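SusD homolog (PDB 3SGH) probably binds glycans at the outer membrane of a gut Bacteroides, as other SusD-like lipoproteins do in passing sugars to a partner transporter. Local coordinates at residues Q168-A171 against V172-F176; D229-G233 against G234-N238; A253-V256 against S257-G261; D421-N424 against G425-D428. All coordinates share one frame; numbering follows the deposited sequence.

How the contacts relate
Following the chain from the N terminus, the four contacts come in series: none nests in or crosses another, and each closes only a local turn. Contact 1 ends the short helix 168-171, which packs on helices 17-24 and 100-120. Contact 2 folds the loop between strand 227-229 and helix 239-245. These two touch: Gln175 NE2 lies 2.9 Å from Asp229 OD1 and Gln175 O 2.6 Å from Thr230 OG1, both probable hydrogen bonds. Contact 3 is a turn of helix 253-261, its centre about 39 Å from that of contact 1. Contact 4 starts helix 424-432, its centre about 4 Å from the chain's centre; like contact 3 it packs on helix 403-417.

Contact 1: residues Q168-A171 against V172-F176; sequences QDLA and VVDQF
Leu170 O accepts from Val173 N at 3.2 Å and, more weakly, from Asp174 N at 3.1 Å, where the weakly bonded helix 168-171 runs out; the chain then leaves the helical path at Asp174. There the side chain takes over: Phe176 N approaches Asp174 OD1 at 2.9 Å from above the carboxylate plane, closing an Asx turn. Aspartate suits this place because a short, two-oxygen acid can gather several N-H groups. Besides the Asx bond, OD1 receives Tyr177 N, and OD2 receives Gly179 N and the indole Trp184 NE1. With CG anti to its own N (chi1 178°), the carboxylate reaches forward to these donors while Asp174 CB stays 4.0 Å from Leu170 CG. Replaced by an alanine, this residue would probably leave the N-H groups of Phe176 and Gly179 and the Trp184 indole without their acceptor and let the turn relax. Val173 rests its CG2 3.6 Å from Leu170 O, and Val172 its CG2 3.6 Å from Gln168 O, branched apolar groups lying against carbonyls of the short helix. Leu170 and Val173 also pack on neighbouring helices, which suits their apolar side chains: Leu170 lies on Leu21 of helix 17-24 and Met104 of helix 100-120, Val173 on helix 17-24, and Phe176 rests on strand 227-229.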
loop_
_atom_site.group_PDB
_atom_site.type_symbol
_atom_site.label_atom_id
_atom_site.label_comp_id
_atom_site.label_asym_id
_atom_site.label_seq_id
_atom_site.Cartn_x
_atom_site.Cartn_y
_atom_site.Cartn_z
ATOM N N GLN A 168 -4.950 27.732 -10.401
ATOM C CA GLN A 168 -5.098 28.587 -9.230
ATOM C C GLN A 168 -6.243 28.131 -8.314
ATOM O O GLN A 168 -6.125 28.284 -7.105
ATOM C CB GLN A 168 -5.276 30.054 -9.627
ATOM C CG GLN A 168 -4.108 30.650 -10.442
ATOM C CD GLN A 168 -2.813 30.533 -9.731
ATOM O OE1 GLN A 168 -2.609 31.116 -8.653
ATOM N NE2 GLN A 168 -1.928 29.656 -10.272
ATOM N N ASP A 169 -7.306 27.538 -8.868
ATOM C CA ASP A 169 -8.396 26.969 -8.011
ATOM C C ASP A 169 -7.872 25.836 -7.120
ATOM O O ASP A 169 -8.132 25.752 -5.911
ATOM C CB ASP A 169 -9.485 26.324 -8.886
ATOM C CG ASP A 169 -10.274 27.335 -9.683
ATOM O OD1 ASP A 169 -10.224 28.526 -9.329
ATOM O OD2 ASP A 169 -10.944 26.918 -10.672
ATOM N N LEU A 170 -7.108 24.963 -7.749
ATOM C CA LEU A 170 -6.598 23.782 -7.087
ATOM C C LEU A 170 -5.498 24.193 -6.071
ATOM O O LEU A 170 -5.401 23.609 -4.993
ATOM C CB LEU A 170 -6.115 22.799 -8.135
ATOM C CG LEU A 170 -5.566 21.483 -7.545
ATOM C CD1 LEU A 170 -6.589 20.771 -6.652
ATOM C CD2 LEU A 170 -5.092 20.602 -8.654
ATOM N N ALA A 171 -4.716 25.236 -6.381
ATOM C CA ALA A 171 -3.600 25.675 -5.488
ATOM C C ALA A 171 -4.036 26.008 -4.032
ATOM O O ALA A 171 -3.315 25.771 -3.055
ATOM C CB ALA A 171 -2.852 26.856 -6.105
ATOM N N VAL A 172 -5.221 26.548 -3.906
ATOM C CA VAL A 172 -5.749 27.008 -2.619
ATOM C C VAL A 172 -5.831 25.878 -1.605
ATOM O O VAL A 172 -5.688 26.134 -0.401
ATOM C CB VAL A 172 -7.152 27.647 -2.775
ATOM C CG1 VAL A 172 -7.714 28.073 -1.395
ATOM C CG2 VAL A 172 -7.093 28.855 -3.676
ATOM N N VAL A 173 -6.056 24.641 -2.072
ATOM C CA VAL A 173 -6.324 23.518 -1.177
ATOM C C VAL A 173 -5.344 22.316 -1.307
ATOM O O VAL A 173 -5.394 21.356 -0.510
ATOM C CB VAL A 173 -7.756 22.957 -1.389
ATOM C CG1 VAL A 173 -8.807 24.065 -1.104
ATOM C CG2 VAL A 173 -7.910 22.334 -2.733
ATOM N N ASP A 174 -4.459 22.396 -2.281
ATOM C CA ASP A 174 -3.614 21.260 -2.662
ATOM C C ASP A 174 -2.276 21.280 -1.934
ATOM O O ASP A 174 -1.313 21.856 -2.432
ATOM C CB ASP A 174 -3.396 21.296 -4.162
ATOM C CG ASP A 174 -2.482 20.191 -4.676
ATOM O OD1 ASP A 174 -2.195 19.188 -3.935
ATOM O OD2 ASP A 174 -2.074 20.319 -5.874
ATOM N N GLN A 175 -2.189 20.546 -0.819
ATOM C CA GLN A 175 -0.939 20.392 -0.084
ATOM C C GLN A 175 0.064 19.421 -0.705
ATOM O O GLN A 175 1.207 19.326 -0.245
ATOM C CB GLN A 175 -1.219 19.958 1.358
ATOM C CG GLN A 175 -1.772 18.539 1.572
ATOM C CD GLN A 175 -3.279 18.452 1.648
ATOM O OE1 GLN A 175 -4.000 19.226 0.993
ATOM N NE2 GLN A 175 -3.776 17.483 2.431
ATOM N N PHE A 176 -0.371 18.677 -1.716
ATOM C CA PHE A 176 0.496 17.676 -2.369
ATOM C C PHE A 176 1.396 18.324 -3.414
ATOM O O PHE A 176 2.640 18.191 -3.354
ATOM C CB PHE A 176 -0.388 16.580 -2.982
ATOM C CG PHE A 176 -1.289 15.932 -1.961
ATOM C CD1 PHE A 176 -0.836 14.862 -1.182
ATOM C CD2 PHE A 176 -2.542 16.440 -1.722
ATOM C CE1 PHE A 176 -1.648 14.300 -0.218
ATOM C CE2 PHE A 176 -3.355 15.892 -0.741
ATOM C CZ PHE A 176 -2.920 14.813 0.002
#

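Contact 2: residues D229-G233 against G234-N238; sequences DTTNG and GINEN
Thr231 O and Asn236 N form the shortest of the backbone bonds that draw 229-233 and 234-238 together, 2.8 Å with an N-H...O angle of 146°. It spans a tighter turn from outside and closes the larger loop. Inside it Ile235 N reaches Asn232 O at 3.0 Å, closing a type I' beta turn from Asn232 to Ile235, and Gly234 N makes a weak bond to Thr231 O. A type I turn from Asp229 to Asn232 comes just before, closed by Asn232 N to Asp229 O at 2.9 Å. The type I' turn has Gly233 and Gly234 at its two central positions, where positive phi favours glycine; at Gly234 a CB would moreover clash with Gly233 O. The turns form the first part of the link from strand 227-229, which 236-238 carry on to helix 239-245.

Side chains bond to the same backbone. Thr231 OG1 stands between its N and carbonyl carbon (chi1 59°), a position from which it accepts from Gly234 N at 3.3 Å; threonine offers an oxygen close to the main chain. Asp229 OD1, met from above its carboxylate plane, takes Gly233 N at 2.9 Å.

In the packing, Asn232 and Asn238 run side by side, their amide planes 72° apart, and the Asn232 amide lies against Asn238 CB, with Asn232 ND2 3.6 Å from it. Asparagine, having both donor and acceptor, suits both places: Asn232 donates through ND2 to Leu312 O and accepts at OD1 from Gln314 N, while Asn238, the N-cap of the next helix, gives OD1 to Ala241 N and ND2 to Leu312 O and Ile306 O.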
loop_
_atom_site.group_PDB
_atom_site.type_symbol
_atom_site.label_atom_id
_atom_site.label_comp_id
_atom_site.label_asym_id
_atom_site.label_seq_id
_atom_site.Cartn_x
_atom_site.Cartn_y
_atom_site.Cartn_z
ATOM N N ASP A 229 1.687 14.183 1.874
ATOM C CA ASP A 229 0.620 15.012 2.452
ATOM C C ASP A 229 1.355 16.039 3.311
ATOM O O ASP A 229 1.621 15.818 4.483
ATOM C CB ASP A 229 -0.375 14.154 3.250
ATOM C CG ASP A 229 -1.623 14.926 3.676
ATOM O OD1 ASP A 229 -1.538 16.185 3.788
ATOM O OD2 ASP A 229 -2.639 14.268 3.929
ATOM N N THR A 230 1.753 17.132 2.689
ATOM C CA THR A 230 2.742 18.008 3.304
ATOM C C THR A 230 2.271 18.677 4.592
ATOM O O THR A 230 3.124 19.092 5.417
ATOM C CB THR A 230 3.263 19.107 2.343
ATOM O OG1 THR A 230 2.217 20.025 2.052
ATOM C CG2 THR A 230 3.869 18.486 1.025
ATOM N N THR A 231 0.959 18.843 4.735
ATOM C CA THR A 231 0.380 19.441 5.956
ATOM C C THR A 231 -0.177 18.388 6.910
ATOM O O THR A 231 -0.809 18.724 7.903
ATOM C CB THR A 231 -0.721 20.377 5.564
ATOM O OG1 THR A 231 -1.711 19.654 4.840
ATOM C CG2 THR A 231 -0.166 21.555 4.680
ATOM N N ASN A 232 0.010 17.108 6.561
ATOM C CA ASN A 232 -0.639 16.014 7.256
ATOM C C ASN A 232 -2.139 16.329 7.485
ATOM O O ASN A 232 -2.653 16.273 8.606
ATOM C CB ASN A 232 0.086 15.747 8.541
ATOM C CG ASN A 232 1.364 14.996 8.316
ATOM O OD1 ASN A 232 1.359 13.948 7.636
ATOM N ND2 ASN A 232 2.470 15.493 8.894
ATOM N N GLY A 233 -2.814 16.670 6.398
ATOM C CA GLY A 233 -4.275 16.804 6.421
ATOM C C GLY A 233 -4.724 18.032 7.201
ATOM O O GLY A 233 -5.833 18.074 7.726
ATOM N N GLY A 234 -3.848 19.034 7.255
ATOM C CA GLY A 234 -4.077 20.242 8.034
ATOM C C GLY A 234 -3.828 20.075 9.526
ATOM O O GLY A 234 -3.965 21.054 10.305
ATOM N N ILE A 235 -3.434 18.881 9.947
ATOM C CA ILE A 235 -3.163 18.600 11.361
ATOM C C ILE A 235 -1.728 19.041 11.720
ATOM O O ILE A 235 -1.428 19.357 12.871
ATOM C CB ILE A 235 -3.364 17.094 11.668
ATOM C CG1 ILE A 235 -4.773 16.633 11.261
ATOM C CG2 ILE A 235 -3.057 16.798 13.130
ATOM C CD1 ILE A 235 -4.893 15.101 11.157
ATOM N N ASN A 236 -0.870 19.100 10.703
ATOM C CA ASN A 236 0.540 19.524 10.822
ATOM C C ASN A 236 1.380 18.693 11.796
ATOM O O ASN A 236 2.441 19.120 12.294
ATOM C CB ASN A 236 0.609 21.028 11.058
ATOM C CG ASN A 236 0.212 21.805 9.788
ATOM O OD1 ASN A 236 0.973 21.862 8.795
ATOM N ND2 ASN A 236 -0.974 22.362 9.808
ATOM N N GLU A 237 0.880 17.506 12.060
ATOM C CA GLU A 237 1.626 16.469 12.758
ATOM C C GLU A 237 1.125 15.120 12.293
ATOM O O GLU A 237 -0.080 14.947 12.030
ATOM C CB GLU A 237 1.570 16.636 14.276
ATOM C CG GLU A 237 0.241 16.544 14.891
ATOM C CD GLU A 237 0.282 16.762 16.416
ATOM O OE1 GLU A 237 0.458 17.927 16.860
ATOM O OE2 GLU A 237 0.134 15.762 17.156
ATOM N N ASN A 238 2.037 14.150 12.171
ATOM C CA ASN A 238 1.654 12.919 11.530
ATOM C C ASN A 238 1.059 11.917 12.524
ATOM O O ASN A 238 1.324 11.962 13.726
ATOM C CB ASN A 238 2.773 12.333 10.651
ATOM C CG ASN A 238 3.960 11.806 11.451
ATOM O OD1 ASN A 238 3.798 10.837 12.179
ATOM N ND2 ASN A 238 5.179 12.381 11.240
#

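Contact 3: residues A253-V256 against S257-G261; sequences ACLV and SYMNG
Ser257 and Ala253 meet within an alpha helix, 253-261, one turn apart. Ser257 N donates to Ala253 O at 2.9 Å, and the hydroxyl Ser257 OG donates to the same oxygen at 2.8 Å; the two arrive from opposite faces of the carbonyl plane. OG lies beside its own N (chi1 -67°), which folds the hydroxyl back along the helix and satisfies it in a buried place. With an alanine here, Ala253 O would probably lose the hydroxyl bond on one face of its carbonyl and keep only Ser257 N. Further bonds follow at the same spacing, Tyr258 N to Cys254 O and Asn260 N to Val256 O.

Around this backbone, Leu255 and the selenomethionine Met259 cross, with Leu255 CG 3.8 Å from Met259 SE, long apolar chains packed against each other one turn apart. Val256 CG1 lies alongside Asn260 ND2, whose amide is positioned by Tyr282 O, with OD1 held by Arg267.

Further out, Trp415 of helix 403-417 meets the Tyr258 ring edge-to-face and probably helps to position it; Cys254 and Leu255 also touch this tryptophan. Cys254 SG approaches that tyrosine obliquely, in a sulfur-aromatic contact, with CE1 of Tyr258 3.9 Å from SG.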
loop_
_atom_site.group_PDB
_atom_site.type_symbol
_atom_site.label_atom_id
_atom_site.label_comp_id
_atom_site.label_asym_id
_atom_site.label_seq_id
_atom_site.Cartn_x
_atom_site.Cartn_y
_atom_site.Cartn_z
ATOM N N ALA A 253 9.724 -7.102 11.971
ATOM C CA ALA A 253 10.826 -8.031 11.868
ATOM C C ALA A 253 11.243 -8.327 10.437
ATOM O O ALA A 253 12.420 -8.509 10.134
ATOM C CB ALA A 253 10.361 -9.366 12.510
ATOM N N CYS A 254 10.249 -8.435 9.559
ATOM C CA CYS A 254 10.467 -8.860 8.191
ATOM C C CYS A 254 11.285 -7.841 7.353
ATOM O O CYS A 254 12.374 -8.164 6.928
ATOM C CB CYS A 254 9.114 -9.135 7.529
ATOM S SG CYS A 254 9.235 -9.739 5.848
ATOM N N LEU A 255 10.792 -6.607 7.186
ATOM C CA LEU A 255 11.557 -5.613 6.448
ATOM C C LEU A 255 12.934 -5.362 7.093
ATOM O O LEU A 255 13.946 -5.279 6.383
ATOM C CB LEU A 255 10.799 -4.291 6.344
ATOM C CG LEU A 255 11.491 -3.208 5.510
ATOM C CD1 LEU A 255 11.703 -3.666 4.064
ATOM C CD2 LEU A 255 10.697 -1.860 5.609
ATOM N N VAL A 256 12.991 -5.249 8.413
ATOM C CA VAL A 256 14.263 -4.966 9.106
ATOM C C VAL A 256 15.269 -6.097 8.833
ATOM O O VAL A 256 16.436 -5.862 8.547
ATOM C CB VAL A 256 14.067 -4.757 10.640
ATOM C CG1 VAL A 256 15.416 -4.565 11.328
ATOM C CG2 VAL A 256 13.095 -3.537 10.899
ATOM N N SER A 257 14.827 -7.348 8.938
ATOM C CA SER A 257 15.697 -8.514 8.651
ATOM C C SER A 257 16.186 -8.582 7.199
ATOM O O SER A 257 17.369 -8.898 6.927
ATOM C CB SER A 257 14.970 -9.825 9.006
ATOM O OG SER A 257 14.796 -9.875 10.407
ATOM N N TYR A 258 15.323 -8.297 6.236
ATOM C CA TYR A 258 15.815 -8.240 4.863
ATOM C C TYR A 258 16.938 -7.180 4.755
ATOM O O TYR A 258 18.018 -7.420 4.199
ATOM C CB TYR A 258 14.714 -7.852 3.896
ATOM C CG TYR A 258 13.888 -9.005 3.278
ATOM C CD1 TYR A 258 12.900 -9.668 3.978
ATOM C CD2 TYR A 258 14.110 -9.368 1.963
ATOM C CE1 TYR A 258 12.124 -10.671 3.354
ATOM C CE2 TYR A 258 13.360 -10.329 1.358
ATOM C CZ TYR A 258 12.385 -10.990 2.053
ATOM O OH TYR A 258 11.625 -11.917 1.386
HETATM N N MSE A 259 16.674 -5.996 5.292
HETATM C CA MSE A 259 17.629 -4.889 5.239
HETATM C C MSE A 259 18.910 -5.087 6.072
HETATM O O MSE A 259 19.989 -4.654 5.654
HETATM C CB MSE A 259 16.896 -3.608 5.608
HETATM C CG MSE A 259 15.845 -3.232 4.553
HETATM SE SE MSE A 259 14.871 -1.635 5.008
HETATM C CE MSE A 259 16.267 -0.334 4.549
ATOM N N ASN A 260 18.828 -5.800 7.190
ATOM C CA ASN A 260 20.025 -6.162 7.968
ATOM C C ASN A 260 20.930 -7.113 7.141
ATOM O O ASN A 260 22.149 -6.937 7.087
ATOM C CB ASN A 260 19.662 -6.812 9.301
ATOM C CG ASN A 260 19.312 -5.804 10.394
ATOM O OD1 ASN A 260 19.723 -4.648 10.348
ATOM N ND2 ASN A 260 18.605 -6.275 11.423
ATOM N N GLY A 261 20.311 -8.088 6.476
ATOM C CA GLY A 261 21.049 -9.045 5.641
ATOM C C GLY A 261 21.786 -8.335 4.529
ATOM O O GLY A 261 22.912 -8.704 4.190
#

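Contact 4: residues D421-N424 against G425-D428; sequences DPMN and GWAD
Asn424 and Asp428 face each other one turn apart at the start of helix 424-432, joined first by the backbone bond from Asp428 N to Asn424 O at 2.9 Å. Their side chains cross with amide and carboxylate planes 74° apart, and the nearest polar ends, Asn424 OD1 and Asp428 OD2 at 3.4 Å, are both acceptors. Water 2 mediates instead, accepting from Asn424 ND2 at 2.9 Å and donating to Asp428 OD2 at 2.6 Å. Asparagine fits because its amide offers a donor that a second acid would lack. Asp428 is also gripped by salt bridges, OD2 with Lys414 and OD1 with Arg431, which would help to hold its negative charge.

Met423, a selenomethionine, bends at chi2 (54°) and chi3 (90°) to bring SE back over the first turn, 4.0 Å from both Ala427 CB and Trp426 CE3. The selenium meets the indole obliquely, a Met-aromatic contact, and the small alanine lets it lie close. Met423 O accepts from Ala427 N.

The N-H of Gly425 donates to water 1, which bridges to Asp421 by donating to its carbonyl oxygen. Asp421 caps this opening turn, OD1 accepting from both Met423 N and Asn424 N.

Outside, Met423 packs on Leu115 and Leu119 of helix 100-120 and on Arg198 of helix 181-198, while Asn424 and Asp428 rest against helix 403-417.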
loop_
_atom_site.group_PDB
_atom_site.type_symbol
_atom_site.label_atom_id
_atom_site.label_comp_id
_atom_site.label_asym_id
_atom_site.label_seq_id
_atom_site.Cartn_x
_atom_site.Cartn_y
_atom_site.Cartn_z
ATOM N N ASP A 421 4.449 1.818 3.286
ATOM C CA ASP A 421 3.316 1.698 2.365
ATOM C C ASP A 421 2.497 0.526 2.906
ATOM O O ASP A 421 3.012 -0.585 2.988
ATOM C CB ASP A 421 3.796 1.414 0.964
ATOM C CG ASP A 421 2.652 1.324 -0.046
ATOM O OD1 ASP A 421 1.648 0.618 0.216
ATOM O OD2 ASP A 421 2.805 1.961 -1.095
ATOM N N PRO A 422 1.252 0.768 3.300
ATOM C CA PRO A 422 0.485 -0.280 3.991
ATOM C C PRO A 422 0.082 -1.453 3.140
ATOM O O PRO A 422 -0.146 -2.533 3.673
ATOM C CB PRO A 422 -0.765 0.439 4.459
ATOM C CG PRO A 422 -0.944 1.582 3.547
ATOM C CD PRO A 422 0.500 2.025 3.173
HETATM N N MSE A 423 -0.022 -1.234 1.830
HETATM C CA MSE A 423 -0.614 -2.192 0.912
HETATM C C MSE A 423 0.356 -2.845 -0.066
HETATM O O MSE A 423 0.119 -3.969 -0.465
HETATM C CB MSE A 423 -1.770 -1.557 0.149
HETATM C CG MSE A 423 -2.471 -2.447 -0.881
HETATM SE SE MSE A 423 -3.062 -4.076 -0.080
HETATM C CE MSE A 423 -4.864 -3.475 0.470
ATOM N N ASN A 424 1.424 -2.161 -0.469
ATOM C CA ASN A 424 2.269 -2.676 -1.567
ATOM C C ASN A 424 2.743 -4.106 -1.340
ATOM O O ASN A 424 2.612 -4.992 -2.230
ATOM C CB ASN A 424 3.492 -1.797 -1.802
ATOM C CG ASN A 424 4.338 -2.322 -2.910
ATOM O OD1 ASN A 424 3.884 -2.386 -4.055
ATOM N ND2 ASN A 424 5.560 -2.762 -2.594
ATOM N N GLY A 425 3.299 -4.341 -0.164
ATOM C CA GLY A 425 3.809 -5.677 0.148
ATOM C C GLY A 425 2.745 -6.769 0.086
ATOM O O GLY A 425 2.949 -7.807 -0.532
ATOM N N TRP A 426 1.611 -6.516 0.751
ATOM C CA TRP A 426 0.558 -7.519 0.852
ATOM C C TRP A 426 -0.047 -7.777 -0.524
ATOM O O TRP A 426 -0.372 -8.916 -0.860
ATOM C CB TRP A 426 -0.495 -7.054 1.824
ATOM C CG TRP A 426 -1.506 -8.095 2.116
ATOM C CD1 TRP A 426 -1.337 -9.445 2.075
ATOM C CD2 TRP A 426 -2.822 -7.860 2.590
ATOM N NE1 TRP A 426 -2.474 -10.060 2.445
ATOM C CE2 TRP A 426 -3.419 -9.115 2.761
ATOM C CE3 TRP A 426 -3.568 -6.712 2.848
ATOM C CZ2 TRP A 426 -4.743 -9.269 3.175
ATOM C CZ3 TRP A 426 -4.872 -6.853 3.297
ATOM C CH2 TRP A 426 -5.438 -8.146 3.470
ATOM N N ALA A 427 -0.211 -6.710 -1.297
ATOM C CA ALA A 427 -0.780 -6.836 -2.630
ATOM C C ALA A 427 0.143 -7.624 -3.563
ATOM O O ALA A 427 -0.298 -8.596 -4.209
ATOM C CB ALA A 427 -1.109 -5.483 -3.230
ATOM N N ASP A 428 1.420 -7.257 -3.614
ATOM C CA ASP A 428 2.403 -7.982 -4.468
ATOM C C ASP A 428 2.572 -9.425 -3.992
ATOM O O ASP A 428 2.672 -10.364 -4.819
ATOM C CB ASP A 428 3.771 -7.254 -4.554
ATOM C CG ASP A 428 3.743 -6.011 -5.480
ATOM O OD1 ASP A 428 2.690 -5.742 -6.126
ATOM O OD2 ASP A 428 4.793 -5.326 -5.591
HETATM O O HOH W 1 4.414 -2.489 1.754
HETATM O O HOH W 2 6.772 -4.966 -4.002
HETATM O O HOH W 3 1.594 -3.388 -5.140
#